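Local atomic coordinates of tapirin (Caldicellulosiruptor kristjanssonii, PDB entry 6N2B), a protein that probably attaches to cellulose through its C-terminal beta-helix domain, which carries a bound calcium ion, as part of cell adhesion in an extremely thermophilic bacterium. Residues 294-299 and 314-319; 249-254 and 271-276. All coordinates share one frame; numbering follows the deposited sequence.

Contact 1 of 2, residues 294-299 and 314-319; sequences IYTGLG and IYSDGE
Tyr295 lays its ring along its own strand, and Asp317 of the next coil reaches across to its hydroxyl: OH donates to OD2 at 3.0 Å from above the carboxylate plane, with ring and carboxylate 89° apart. CG lies anti to the backbone N (chi1 165°), which sends the ring forward and lays CD1 beside Tyr315 CB. Lys413 also bonds to this hydroxyl, while OD1 of Asp317 is held by Tyr405. A phenylalanine here would probably keep the ring packing but leave Asp317 OD2 and Lys413 without the hydroxyl they share.

The close-packed part is the parallel pairing of 294-296 with 314-316, axes 4.8 Å apart. Tyr315 N bonds to Ile294 O (2.9 Å), Thr296 N to Tyr315 O (3.0 Å) and Asp317 N to Thr296 O (3.1 Å). On the face turned away from the tyrosines, Ile294 CG2 meets Ile314 CD1 at 3.7 Å. There Ser316 OG donates to Thr296 OG1, which passes a bond on to Gly297 O; Ser316 OG also accepts from Gly318 N, making an ST turn.

The fit slackens only at Leu298 and Gly299, on the solvent side. Leu298 rests CD2 on Asp317 O (3.4 Å), and a water receives a weak bond from Glu319 N while donating to Leu298 O. In-register parallel strands leading into matching corners are characteristic of successive coils of a parallel beta-helix, this domain's fold.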
loop_
_atom_site.group_PDB
_atom_site.type_symbol
_atom_site.label_atom_id
_atom_site.label_comp_id
_atom_site.label_asym_id
_atom_site.label_seq_id
_atom_site.Cartn_x
_atom_site.Cartn_y
_atom_site.Cartn_z
ATOM N N ILE A 294 -5.995 9.954 3.729
ATOM C CA ILE A 294 -4.615 9.671 4.089
ATOM C C ILE A 294 -4.389 10.135 5.516
ATOM O O ILE A 294 -4.816 11.235 5.891
ATOM C CB ILE A 294 -3.619 10.384 3.154
ATOM C CG1 ILE A 294 -3.822 9.956 1.703
ATOM C CG2 ILE A 294 -2.179 10.156 3.633
ATOM C CD1 ILE A 294 -2.836 10.605 0.748
ATOM N N TYR A 295 -3.710 9.311 6.310
ATOM C CA TYR A 295 -3.211 9.745 7.608
ATOM C C TYR A 295 -1.735 9.397 7.708
ATOM O O TYR A 295 -1.327 8.295 7.332
ATOM C CB TYR A 295 -3.983 9.102 8.785
ATOM C CG TYR A 295 -3.269 9.231 10.127
ATOM C CD1 TYR A 295 -3.421 10.373 10.917
ATOM C CD2 TYR A 295 -2.431 8.222 10.600
ATOM C CE1 TYR A 295 -2.758 10.509 12.141
ATOM C CE2 TYR A 295 -1.768 8.352 11.815
ATOM C CZ TYR A 295 -1.939 9.498 12.579
ATOM O OH TYR A 295 -1.281 9.630 13.782
ATOM N N THR A 296 -0.934 10.337 8.199
ATOM C CA THR A 296 0.426 10.035 8.636
ATOM C C THR A 296 0.631 10.493 10.074
ATOM O O THR A 296 -0.029 11.421 10.558
ATOM C CB THR A 296 1.506 10.692 7.767
ATOM O OG1 THR A 296 1.787 12.003 8.274
ATOM C CG2 THR A 296 1.070 10.789 6.329
ATOM N N GLY A 297 1.565 9.829 10.752
ATOM C CA GLY A 297 2.007 10.238 12.071
ATOM C C GLY A 297 3.082 11.301 11.996
ATOM O O GLY A 297 3.177 12.055 11.021
ATOM N N LEU A 298 3.940 11.324 13.023
ATOM C CA LEU A 298 4.909 12.404 13.213
ATOM C C LEU A 298 5.941 12.513 12.096
ATOM O O LEU A 298 6.509 13.596 11.901
ATOM C CB LEU A 298 5.626 12.225 14.553
ATOM C CG LEU A 298 4.701 12.297 15.773
ATOM C CD1 LEU A 298 5.386 11.796 17.016
ATOM C CD2 LEU A 298 4.167 13.714 15.999
ATOM N N GLY A 299 6.202 11.435 11.355
ATOM C CA GLY A 299 7.234 11.482 10.333
ATOM C C GLY A 299 6.838 12.189 9.052
ATOM O O GLY A 299 7.719 12.526 8.254
ATOM N N ILE A 314 -6.707 14.610 4.113
ATOM C CA ILE A 314 -5.326 14.368 4.535
ATOM C C ILE A 314 -5.192 14.837 5.975
ATOM O O ILE A 314 -5.535 15.977 6.295
ATOM C CB ILE A 314 -4.294 15.064 3.614
ATOM C CG1 ILE A 314 -2.902 15.118 4.253
ATOM C CG2 ILE A 314 -4.726 16.462 3.252
ATOM C CD1 ILE A 314 -2.232 13.772 4.400
ATOM N N TYR A 315 -4.726 13.956 6.849
ATOM C CA TYR A 315 -4.487 14.293 8.244
ATOM C C TYR A 315 -3.067 13.903 8.594
ATOM O O TYR A 315 -2.632 12.796 8.265
ATOM C CB TYR A 315 -5.465 13.574 9.172
ATOM C CG TYR A 315 -6.905 13.692 8.740
ATOM C CD1 TYR A 315 -7.641 14.825 9.035
ATOM C CD2 TYR A 315 -7.528 12.672 8.031
ATOM C CE1 TYR A 315 -8.976 14.941 8.640
ATOM C CE2 TYR A 315 -8.854 12.774 7.644
ATOM C CZ TYR A 315 -9.571 13.916 7.943
ATOM O OH TYR A 315 -10.880 14.044 7.552
ATOM N N SER A 316 -2.340 14.798 9.255
ATOM C CA SER A 316 -0.942 14.497 9.514
ATOM C C SER A 316 -0.466 15.154 10.797
ATOM O O SER A 316 -0.586 16.371 10.967
ATOM C CB SER A 316 -0.058 14.938 8.356
ATOM O OG SER A 316 1.270 14.525 8.601
ATOM N N ASP A 317 0.085 14.336 11.686
ATOM C CA ASP A 317 0.716 14.802 12.911
ATOM C C ASP A 317 2.113 15.371 12.664
ATOM O O ASP A 317 2.808 15.714 13.630
ATOM C CB ASP A 317 0.773 13.658 13.929
ATOM C CG ASP A 317 -0.605 13.291 14.477
ATOM O OD1 ASP A 317 -1.561 14.062 14.252
ATOM O OD2 ASP A 317 -0.742 12.237 15.139
ATOM N N GLY A 318 2.517 15.480 11.392
ATOM C CA GLY A 318 3.830 15.953 10.987
ATOM C C GLY A 318 3.777 16.871 9.778
ATOM O O GLY A 318 2.744 17.488 9.507
ATOM N N GLU A 319 4.872 16.957 9.031
ATOM C CA GLU A 319 5.045 17.968 7.995
ATOM C C GLU A 319 4.805 17.341 6.626
ATOM O O GLU A 319 5.504 16.397 6.233
ATOM C CB GLU A 319 6.445 18.585 8.099
ATOM C CG GLU A 319 6.950 19.440 6.930
ATOM C CD GLU A 319 8.449 19.780 7.075
ATOM O OE1 GLU A 319 9.189 18.952 7.647
ATOM O OE2 GLU A 319 8.906 20.858 6.628
HETATM O O HOH W 1 7.859 15.608 9.890
#

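Contact 2 of 2, residues 249-254 and 271-276; sequences ICKGPE and YIQNKL
Tyr271 sits beside Ile249 on the same face of the sheet, with its ring edge toward the Cys250 carbonyl: CD1 is 3.7 Å from Cys250 O, near the ring plane. CG is anti to the backbone N (chi1 180°), carrying the ring forward along its own strand, while CB stays behind to touch Ile249 CG1. At the far end OH donates to Gln273 OE1 at 3.0 Å, arriving above the plane of the amide carbonyl. Two parallel-strand bonds hold the backbones together here, Cys250 N to Tyr271 O (2.9 Å) and Gln273 N to Cys250 O (3.0 Å). Ile412 and Lys413 of helix 408-413 touch the Tyr271 side chain.

Gln273 lies across the outer side of the turn, against the backbone oxygens of 250-252. Its CB approaches Cys250 O and Gly252 O, and CG lies 3.5 Å from Lys251 O; the bend at chi2 (76°) then brings OE1 back to the tyrosine hydroxyl. Lys251 CE passes loosely by Gln273 OE1, but its NZ bonds to the carbonyls of Ile412 and Phe415.

Lys275 runs alongside Glu254, both chains pointing the same way, with Lys275 CE 3.6 Å from Glu254 CG. NZ makes a weak salt bridge to Glu254 OE2 at 3.3 Å, whereas OE1 pairs with Arg233. Between the two ends, Asn274 ND2 donates to Pro253 O at 2.9 Å, in both the carbonyl and amide planes, and a water donates to Gly252 O and accepts from Asn274 N and Lys275 N.

The chemistry thus changes along the contact: direct backbone bonds join the strands, an amide and a water bridge the corner where direct pairing lapses, and beyond it opposite charges line up, with Glu254 probably kept ionised by its two basic neighbours.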
loop_
_atom_site.group_PDB
_atom_site.type_symbol
_atom_site.label_atom_id
_atom_site.label_comp_id
_atom_site.label_asym_id
_atom_site.label_seq_id
_atom_site.Cartn_x
_atom_site.Cartn_y
_atom_site.Cartn_z
ATOM N N ILE A 249 -2.639 -0.128 4.969
ATOM C CA ILE A 249 -2.318 0.162 6.366
ATOM C C ILE A 249 -0.876 -0.242 6.646
ATOM O O ILE A 249 -0.503 -1.407 6.473
ATOM C CB ILE A 249 -3.265 -0.561 7.331
ATOM C CG1 ILE A 249 -4.693 -0.039 7.167
ATOM C CG2 ILE A 249 -2.734 -0.425 8.753
ATOM C CD1 ILE A 249 -5.724 -0.863 7.871
ATOM N N CYS A 250 -0.070 0.703 7.102
ATOM C CA CYS A 250 1.298 0.397 7.492
ATOM C C CYS A 250 1.485 0.783 8.947
ATOM O O CYS A 250 1.370 1.962 9.298
ATOM C CB CYS A 250 2.322 1.127 6.633
ATOM S SG CYS A 250 3.989 0.868 7.305
ATOM N N LYS A 251 1.778 -0.200 9.791
ATOM C CA LYS A 251 1.935 0.077 11.207
ATOM C C LYS A 251 3.397 0.128 11.639
ATOM O O LYS A 251 3.674 0.270 12.833
ATOM C CB LYS A 251 1.129 -0.931 12.016
ATOM C CG LYS A 251 -0.372 -0.702 11.825
ATOM C CD LYS A 251 -1.205 -1.126 13.024
ATOM C CE LYS A 251 -1.239 -0.093 14.148
ATOM N NZ LYS A 251 -2.327 -0.401 15.137
ATOM N N GLY A 252 4.335 0.073 10.684
ATOM C CA GLY A 252 5.746 0.267 10.947
ATOM C C GLY A 252 6.243 1.685 10.684
ATOM O O GLY A 252 5.467 2.618 10.440
ATOM N N PRO A 253 7.569 1.869 10.740
ATOM C CA PRO A 253 8.129 3.235 10.770
ATOM C C PRO A 253 8.233 3.978 9.432
ATOM O O PRO A 253 8.344 5.211 9.457
ATOM C CB PRO A 253 9.531 3.025 11.375
ATOM C CG PRO A 253 9.847 1.594 11.166
ATOM C CD PRO A 253 8.538 0.862 11.210
ATOM N N GLU A 254 8.252 3.308 8.279
ATOM C CA GLU A 254 8.377 4.006 7.003
ATOM C C GLU A 254 7.505 3.328 5.966
ATOM O O GLU A 254 7.228 2.130 6.059
ATOM C CB GLU A 254 9.815 4.043 6.423
ATOM C CG GLU A 254 10.993 4.042 7.407
ATOM C CD GLU A 254 12.363 3.932 6.704
ATOM O OE1 GLU A 254 12.989 2.842 6.747
ATOM O OE2 GLU A 254 12.801 4.937 6.098
ATOM N N TYR A 271 -3.452 4.419 5.948
ATOM C CA TYR A 271 -2.952 4.714 7.284
ATOM C C TYR A 271 -1.436 4.562 7.281
ATOM O O TYR A 271 -0.914 3.481 6.987
ATOM C CB TYR A 271 -3.601 3.795 8.329
ATOM C CG TYR A 271 -3.134 4.020 9.760
ATOM C CD1 TYR A 271 -1.886 3.566 10.185
ATOM C CD2 TYR A 271 -3.937 4.688 10.685
ATOM C CE1 TYR A 271 -1.444 3.763 11.488
ATOM C CE2 TYR A 271 -3.509 4.888 12.000
ATOM C CZ TYR A 271 -2.255 4.420 12.391
ATOM O OH TYR A 271 -1.798 4.599 13.672
ATOM N N ILE A 272 -0.740 5.628 7.633
ATOM C CA ILE A 272 0.713 5.630 7.687
ATOM C C ILE A 272 1.113 5.922 9.126
ATOM O O ILE A 272 1.060 7.077 9.574
ATOM C CB ILE A 272 1.317 6.650 6.724
ATOM C CG1 ILE A 272 0.791 6.392 5.306
ATOM C CG2 ILE A 272 2.835 6.617 6.798
ATOM C CD1 ILE A 272 1.117 5.017 4.749
ATOM N N GLN A 273 1.536 4.879 9.846
ATOM C CA GLN A 273 1.839 4.998 11.273
ATOM C C GLN A 273 2.829 6.125 11.574
ATOM O O GLN A 273 2.621 6.909 12.507
ATOM C CB GLN A 273 2.384 3.669 11.794
ATOM C CG GLN A 273 3.044 3.744 13.157
ATOM C CD GLN A 273 2.023 3.844 14.261
ATOM O OE1 GLN A 273 0.884 3.399 14.114
ATOM N NE2 GLN A 273 2.421 4.434 15.377
ATOM N N ASN A 274 3.921 6.218 10.808
ATOM C CA ASN A 274 4.921 7.253 11.061
ATOM C C ASN A 274 5.165 8.149 9.851
ATOM O O ASN A 274 4.778 9.322 9.884
ATOM C CB ASN A 274 6.225 6.627 11.549
ATOM C CG ASN A 274 7.299 7.665 11.799
ATOM O OD1 ASN A 274 7.141 8.545 12.656
ATOM N ND2 ASN A 274 8.394 7.584 11.040
ATOM N N LYS A 275 5.814 7.652 8.795
ATOM C CA LYS A 275 6.276 8.494 7.696
ATOM C C LYS A 275 5.990 7.837 6.342
ATOM O O LYS A 275 6.050 6.608 6.206
ATOM C CB LYS A 275 7.789 8.804 7.874
ATOM C CG LYS A 275 8.692 8.568 6.663
ATOM C CD LYS A 275 10.175 8.856 6.983
ATOM C CE LYS A 275 10.919 7.615 7.495
ATOM N NZ LYS A 275 12.397 7.829 7.639
ATOM N N LEU A 276 5.652 8.665 5.346
ATOM C CA LEU A 276 5.473 8.234 3.961
ATOM C C LEU A 276 6.355 9.103 3.076
ATOM O O LEU A 276 6.394 10.325 3.244
ATOM C CB LEU A 276 4.004 8.333 3.524
ATOM C CG LEU A 276 3.642 8.226 2.037
ATOM C CD1 LEU A 276 4.186 6.930 1.434
ATOM C CD2 LEU A 276 2.128 8.305 1.855
HETATM O O HOH W 2 5.059 4.837 8.745
#

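From the N terminus, contact 2 comes first: the chain leaves 249-254, makes one circuit of the beta-helix through strands 254-257 and 263-266, and returns at 271-276. After a further circuit through 275-278 and 287-291 it reaches 294-299, and contact 1 closes the next at 314-319. The closures follow in series, neither nested nor crossed, centres about 9 Å apart. Strand 293-296 lies beside 269-272, so Tyr295 O probably accepts from Ile272 N and Gly297 N probably donates to Ile272 O, while the Tyr271 and Tyr295 rings meet on the face that packs against helix 408-413. Beyond the corners, strands 254-257, 275-278, 300-303 and 319-322 are successive neighbours in an eight-stranded parallel sheet.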